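ABC transporter (Caldanaerobius, PDB 4G68) probably serves as the extracellular solute-binding protein of an ABC transporter, capturing sugars released from xylan for uptake by this thermophilic bacterium. Local coordinates at residues L195-D208 and A401-A413. Numbering follows the deposited sequence.
Sequences LGEKDEWPGMWYYD and AQTHKDLVAQLFA
Met204 and Val408 bring their CA atoms to 6.1 Å where helix 201-208 crosses helix 401-412 almost at a right angle (82°), the axes 9.0 Å apart at their closest. Glu200, the N-cap residue of helix 201-208, lies against Lys405, and Gly203 brings its backbone up to Phe412, where a CB would run into the ring. His404 carries the main polar link, a His-carboxylate hydrogen bond: NE2 donates to the syn lone pair of Asp208 OD1 at 2.7 Å, nearly straight (168°) and close to the imidazole plane. With CG anti to the backbone N (chi1 -174°), the imidazole of His404 reaches across to helix 201-208, where Met204 SD comes obliquely to CD2 at 3.5 Å and Tyr207 CD2 meets the ring edge at CE1. Replacing His404 by an alanine is likely to leave Asp208 OD1 without this donor and to open a gap between Met204 and Tyr207. Val408 packs both methyls against Tyr207 CB, while Phe412 turns its edge to Gly203 O (3.2 Å from CE1) and takes Leu195 CD2 at CE2. At the more open end, Glu200 OE1 lies 2.7 Å from Asp406 OD1, so one of the two acids probably holds a proton. This helix-helix packing joins helix 201-215 to helix 398-412 of a periplasmic-binding-protein fold; Trp392 stacks on His404, its backbone N binds Asp208 OD2, and helices 418-429 and 233-248 pack on Leu411 and Phe412.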
loop_
_atom_site.group_PDB
_atom_site.type_symbol
_atom_site.label_atom_id
_atom_site.label_comp_id
_atom_site.label_asym_id
_atom_site.label_seq_id
_atom_site.Cartn_x
_atom_site.Cartn_y
_atom_site.Cartn_z
ATOM N N LEU C 195 14.963 -3.906 4.000
ATOM C CA LEU C 195 14.327 -2.948 3.023
ATOM C C LEU C 195 14.814 -3.136 1.548
ATOM O O LEU C 195 16.022 -3.259 1.324
ATOM C CB LEU C 195 14.462 -1.502 3.498
ATOM C CG LEU C 195 14.116 -0.371 2.526
ATOM C CD1 LEU C 195 12.612 -0.340 2.167
ATOM C CD2 LEU C 195 14.603 0.987 2.997
ATOM N N GLY C 196 13.881 -3.149 0.555
ATOM C CA GLY C 196 14.269 -3.025 -0.833
ATOM C C GLY C 196 13.864 -1.683 -1.425
ATOM O O GLY C 196 12.667 -1.462 -1.672
ATOM N N GLU C 197 14.846 -0.799 -1.675
ATOM C CA GLU C 197 14.564 0.604 -2.054
ATOM C C GLU C 197 14.661 0.948 -3.581
ATOM O O GLU C 197 14.393 2.079 -3.999
ATOM C CB GLU C 197 15.386 1.569 -1.169
ATOM C CG GLU C 197 15.548 3.016 -1.636
ATOM C CD GLU C 197 14.252 3.845 -1.525
ATOM O OE1 GLU C 197 13.230 3.233 -1.096
ATOM O OE2 GLU C 197 14.257 5.079 -1.867
ATOM N N LYS C 198 14.955 -0.051 -4.404
ATOM C CA LYS C 198 15.165 0.123 -5.874
ATOM C C LYS C 198 14.024 0.801 -6.667
ATOM O O LYS C 198 14.258 1.545 -7.661
ATOM C CB LYS C 198 15.384 -1.241 -6.499
ATOM C CG LYS C 198 16.061 -1.177 -7.858
ATOM C CD LYS C 198 16.190 -2.578 -8.431
ATOM C CE LYS C 198 16.106 -2.561 -9.943
ATOM N NZ LYS C 198 17.366 -2.189 -10.644
ATOM N N ASP C 199 12.797 0.468 -6.283
ATOM C CA ASP C 199 11.625 1.007 -6.903
ATOM C C ASP C 199 11.114 2.193 -6.108
ATOM O O ASP C 199 10.082 2.710 -6.422
ATOM C CB ASP C 199 10.567 -0.121 -7.118
ATOM C CG ASP C 199 11.083 -1.238 -8.070
ATOM O OD1 ASP C 199 11.528 -0.889 -9.186
ATOM O OD2 ASP C 199 11.031 -2.461 -7.742
ATOM N N GLU C 200 11.870 2.632 -5.086
ATOM C CA GLU C 200 11.630 3.894 -4.289
ATOM C C GLU C 200 10.377 4.009 -3.422
ATOM O O GLU C 200 10.401 4.643 -2.352
ATOM C CB GLU C 200 11.780 5.144 -5.165
ATOM C CG GLU C 200 12.977 4.997 -6.097
ATOM C CD GLU C 200 13.281 6.263 -6.867
ATOM O OE1 GLU C 200 12.373 7.111 -7.000
ATOM O OE2 GLU C 200 14.450 6.408 -7.324
ATOM N N TRP C 201 9.263 3.455 -3.913
ATOM C CA TRP C 201 8.066 3.493 -3.126
ATOM C C TRP C 201 8.180 2.804 -1.753
ATOM O O TRP C 201 7.718 3.350 -0.807
ATOM C CB TRP C 201 6.788 3.146 -3.925
ATOM C CG TRP C 201 6.676 1.714 -4.241
ATOM C CD1 TRP C 201 7.029 1.061 -5.424
ATOM C CD2 TRP C 201 6.245 0.670 -3.329
ATOM N NE1 TRP C 201 6.821 -0.281 -5.312
ATOM C CE2 TRP C 201 6.345 -0.584 -4.071
ATOM C CE3 TRP C 201 5.728 0.655 -2.018
ATOM C CZ2 TRP C 201 6.012 -1.807 -3.493
ATOM C CZ3 TRP C 201 5.398 -0.560 -1.465
ATOM C CH2 TRP C 201 5.525 -1.768 -2.190
ATOM N N PRO C 202 8.833 1.651 -1.631
ATOM C CA PRO C 202 8.820 1.067 -0.272
ATOM C C PRO C 202 9.482 1.953 0.812
ATOM O O PRO C 202 8.937 2.064 1.899
ATOM C CB PRO C 202 9.548 -0.260 -0.451
ATOM C CG PRO C 202 9.473 -0.556 -1.899
ATOM C CD PRO C 202 9.566 0.787 -2.575
ATOM N N GLY C 203 10.630 2.592 0.520
ATOM C CA GLY C 203 11.290 3.462 1.511
ATOM C C GLY C 203 10.548 4.747 1.772
ATOM O O GLY C 203 10.729 5.412 2.854
ATOM N N MET C 204 9.779 5.147 0.746
ATOM C CA MET C 204 8.963 6.329 0.778
ATOM C C MET C 204 7.938 6.162 1.942
ATOM O O MET C 204 7.805 7.037 2.715
ATOM C CB MET C 204 8.278 6.448 -0.599
ATOM C CG MET C 204 7.817 7.820 -0.987
ATOM S SD MET C 204 6.175 7.814 -1.814
ATOM C CE MET C 204 5.253 6.876 -0.556
ATOM N N TRP C 205 7.196 5.051 1.996
ATOM C CA TRP C 205 6.447 4.641 3.262
ATOM C C TRP C 205 7.037 5.039 4.642
ATOM O O TRP C 205 6.304 5.547 5.566
ATOM C CB TRP C 205 6.141 3.138 3.211
ATOM C CG TRP C 205 4.954 2.891 2.336
ATOM C CD1 TRP C 205 4.835 3.172 0.968
ATOM C CD2 TRP C 205 3.635 2.396 2.742
ATOM N NE1 TRP C 205 3.542 2.936 0.536
ATOM C CE2 TRP C 205 2.780 2.471 1.545
ATOM C CE3 TRP C 205 3.077 1.983 3.939
ATOM C CZ2 TRP C 205 1.460 2.041 1.564
ATOM C CZ3 TRP C 205 1.769 1.564 3.964
ATOM C CH2 TRP C 205 0.959 1.607 2.810
ATOM N N TYR C 206 8.340 4.774 4.814
ATOM C CA TYR C 206 9.049 5.117 6.023
ATOM C C TYR C 206 8.981 6.609 6.205
ATOM O O TYR C 206 8.583 7.067 7.295
ATOM C CB TYR C 206 10.531 4.653 5.940
ATOM C CG TYR C 206 10.798 3.189 6.056
ATOM C CD1 TYR C 206 11.702 2.733 7.018
ATOM C CD2 TYR C 206 10.280 2.255 5.143
ATOM C CE1 TYR C 206 11.996 1.400 7.136
ATOM C CE2 TYR C 206 10.602 0.898 5.237
ATOM C CZ TYR C 206 11.476 0.493 6.234
ATOM O OH TYR C 206 11.809 -0.847 6.421
ATOM N N TYR C 207 9.335 7.372 5.152
ATOM C CA TYR C 207 9.386 8.847 5.298
ATOM C C TYR C 207 7.999 9.425 5.525
ATOM O O TYR C 207 7.782 10.203 6.442
ATOM C CB TYR C 207 10.005 9.559 4.032
ATOM C CG TYR C 207 9.871 11.020 4.218
ATOM C CD1 TYR C 207 10.851 11.742 4.903
ATOM C CD2 TYR C 207 8.706 11.682 3.838
ATOM C CE1 TYR C 207 10.672 13.114 5.158
ATOM C CE2 TYR C 207 8.498 13.016 4.115
ATOM C CZ TYR C 207 9.497 13.746 4.749
ATOM O OH TYR C 207 9.275 15.094 4.961
ATOM N N ASP C 208 7.048 9.073 4.649
ATOM C CA ASP C 208 5.625 9.433 4.899
ATOM C C ASP C 208 5.133 9.190 6.322
ATOM O O ASP C 208 4.518 10.089 6.929
ATOM C CB ASP C 208 4.691 8.711 3.934
ATOM C CG ASP C 208 4.929 9.083 2.498
ATOM O OD1 ASP C 208 5.798 9.908 2.263
ATOM O OD2 ASP C 208 4.264 8.513 1.588
ATOM N N ALA C 401 4.580 12.949 -7.820
ATOM C CA ALA C 401 4.783 11.727 -7.040
ATOM C C ALA C 401 6.167 11.138 -7.295
ATOM O O ALA C 401 6.787 10.523 -6.386
ATOM C CB ALA C 401 3.706 10.724 -7.370
ATOM N N GLN C 402 6.655 11.299 -8.538
ATOM C CA GLN C 402 7.979 10.834 -8.820
ATOM C C GLN C 402 9.006 11.696 -8.075
ATOM O O GLN C 402 9.985 11.162 -7.551
ATOM C CB GLN C 402 8.247 10.820 -10.299
ATOM C CG GLN C 402 9.577 10.194 -10.582
ATOM C CD GLN C 402 9.516 8.693 -10.493
ATOM O OE1 GLN C 402 8.845 8.037 -11.313
ATOM N NE2 GLN C 402 10.244 8.116 -9.510
ATOM N N THR C 403 8.761 13.009 -8.000
ATOM C CA THR C 403 9.664 13.962 -7.323
ATOM C C THR C 403 9.943 13.494 -5.857
ATOM O O THR C 403 11.122 13.321 -5.445
ATOM C CB THR C 403 9.133 15.426 -7.416
ATOM O OG1 THR C 403 9.197 15.922 -8.781
ATOM C CG2 THR C 403 9.914 16.375 -6.490
ATOM N N HIS C 404 8.857 13.293 -5.099
ATOM C CA HIS C 404 8.906 12.749 -3.741
ATOM C C HIS C 404 9.713 11.476 -3.687
ATOM O O HIS C 404 10.670 11.390 -2.939
ATOM C CB HIS C 404 7.484 12.537 -3.183
ATOM C CG HIS C 404 7.453 12.119 -1.718
ATOM N ND1 HIS C 404 8.285 12.643 -0.799
ATOM C CD2 HIS C 404 6.696 11.173 -1.066
ATOM C CE1 HIS C 404 8.068 12.072 0.374
ATOM N NE2 HIS C 404 7.081 11.178 0.225
ATOM N N LYS C 405 9.345 10.486 -4.503
ATOM C CA LYS C 405 10.072 9.219 -4.533
ATOM C C LYS C 405 11.547 9.389 -4.786
ATOM O O LYS C 405 12.357 8.686 -4.155
ATOM C CB LYS C 405 9.490 8.262 -5.578
ATOM C CG LYS C 405 8.143 7.688 -5.196
ATOM C CD LYS C 405 7.478 6.979 -6.354
ATOM C CE LYS C 405 8.286 5.848 -6.936
ATOM N NZ LYS C 405 7.608 5.451 -8.182
ATOM N N ASP C 406 11.929 10.299 -5.697
ATOM C CA ASP C 406 13.376 10.401 -6.057
ATOM C C ASP C 406 14.206 11.035 -4.962
ATOM O O ASP C 406 15.331 10.531 -4.634
ATOM C CB ASP C 406 13.630 11.161 -7.367
ATOM C CG ASP C 406 13.032 10.470 -8.568
ATOM O OD1 ASP C 406 12.933 9.219 -8.553
ATOM O OD2 ASP C 406 12.627 11.180 -9.528
ATOM N N LEU C 407 13.623 12.081 -4.369
ATOM C CA LEU C 407 14.216 12.821 -3.285
ATOM C C LEU C 407 14.241 12.061 -1.963
ATOM O O LEU C 407 15.117 12.250 -1.154
ATOM C CB LEU C 407 13.416 14.133 -3.078
ATOM C CG LEU C 407 13.507 15.281 -4.120
ATOM C CD1 LEU C 407 12.618 16.462 -3.733
ATOM C CD2 LEU C 407 14.945 15.726 -4.401
ATOM N N VAL C 408 13.202 11.299 -1.672
ATOM C CA VAL C 408 13.310 10.459 -0.477
ATOM C C VAL C 408 14.466 9.516 -0.770
ATOM O O VAL C 408 15.251 9.222 0.135
ATOM C CB VAL C 408 11.992 9.724 -0.069
ATOM C CG1 VAL C 408 12.278 8.603 0.953
ATOM C CG2 VAL C 408 10.989 10.700 0.541
ATOM N N ALA C 409 14.566 9.015 -2.009
ATOM C CA ALA C 409 15.643 8.057 -2.309
ATOM C C ALA C 409 17.010 8.701 -1.968
ATOM O O ALA C 409 17.782 8.136 -1.221
ATOM C CB ALA C 409 15.583 7.564 -3.749
ATOM N N GLN C 410 17.207 9.948 -2.392
ATOM C CA GLN C 410 18.437 10.712 -2.083
ATOM C C GLN C 410 18.716 10.985 -0.578
ATOM O O GLN C 410 19.895 11.122 -0.172
ATOM C CB GLN C 410 18.370 12.021 -2.845
ATOM C CG GLN C 410 18.626 11.819 -4.313
ATOM C CD GLN C 410 17.844 12.766 -5.186
ATOM O OE1 GLN C 410 17.831 14.007 -4.995
ATOM N NE2 GLN C 410 17.177 12.183 -6.159
ATOM N N LEU C 411 17.657 11.043 0.232
ATOM C CA LEU C 411 17.793 10.989 1.694
ATOM C C LEU C 411 18.404 9.673 2.186
ATOM O O LEU C 411 19.362 9.685 2.987
ATOM C CB LEU C 411 16.449 11.221 2.415
ATOM C CG LEU C 411 15.848 12.629 2.435
ATOM C CD1 LEU C 411 14.439 12.582 3.043
ATOM C CD2 LEU C 411 16.738 13.613 3.201
ATOM N N PHE C 412 17.839 8.541 1.748
ATOM C CA PHE C 412 18.400 7.218 2.116
ATOM C C PHE C 412 19.881 7.091 1.692
ATOM O O PHE C 412 20.679 6.342 2.325
ATOM C CB PHE C 412 17.611 6.100 1.467
ATOM C CG PHE C 412 16.339 5.717 2.207
ATOM C CD1 PHE C 412 15.058 6.231 1.796
ATOM C CD2 PHE C 412 16.392 4.878 3.320
ATOM C CE1 PHE C 412 13.893 5.853 2.457
ATOM C CE2 PHE C 412 15.232 4.490 3.980
ATOM C CZ PHE C 412 13.972 4.995 3.565
ATOM N N ALA C 413 20.221 7.797 0.614
ATOM C CA ALA C 413 21.512 7.614 -0.089
ATOM C C ALA C 413 22.522 8.564 0.472
ATOM O O ALA C 413 23.681 8.545 0.070
ATOM C CB ALA C 413 21.371 7.874 -1.582
HETATM O O HOH W 1 12.560 6.845 -1.753
HETATM O O HOH W 2 10.672 5.466 -9.493
#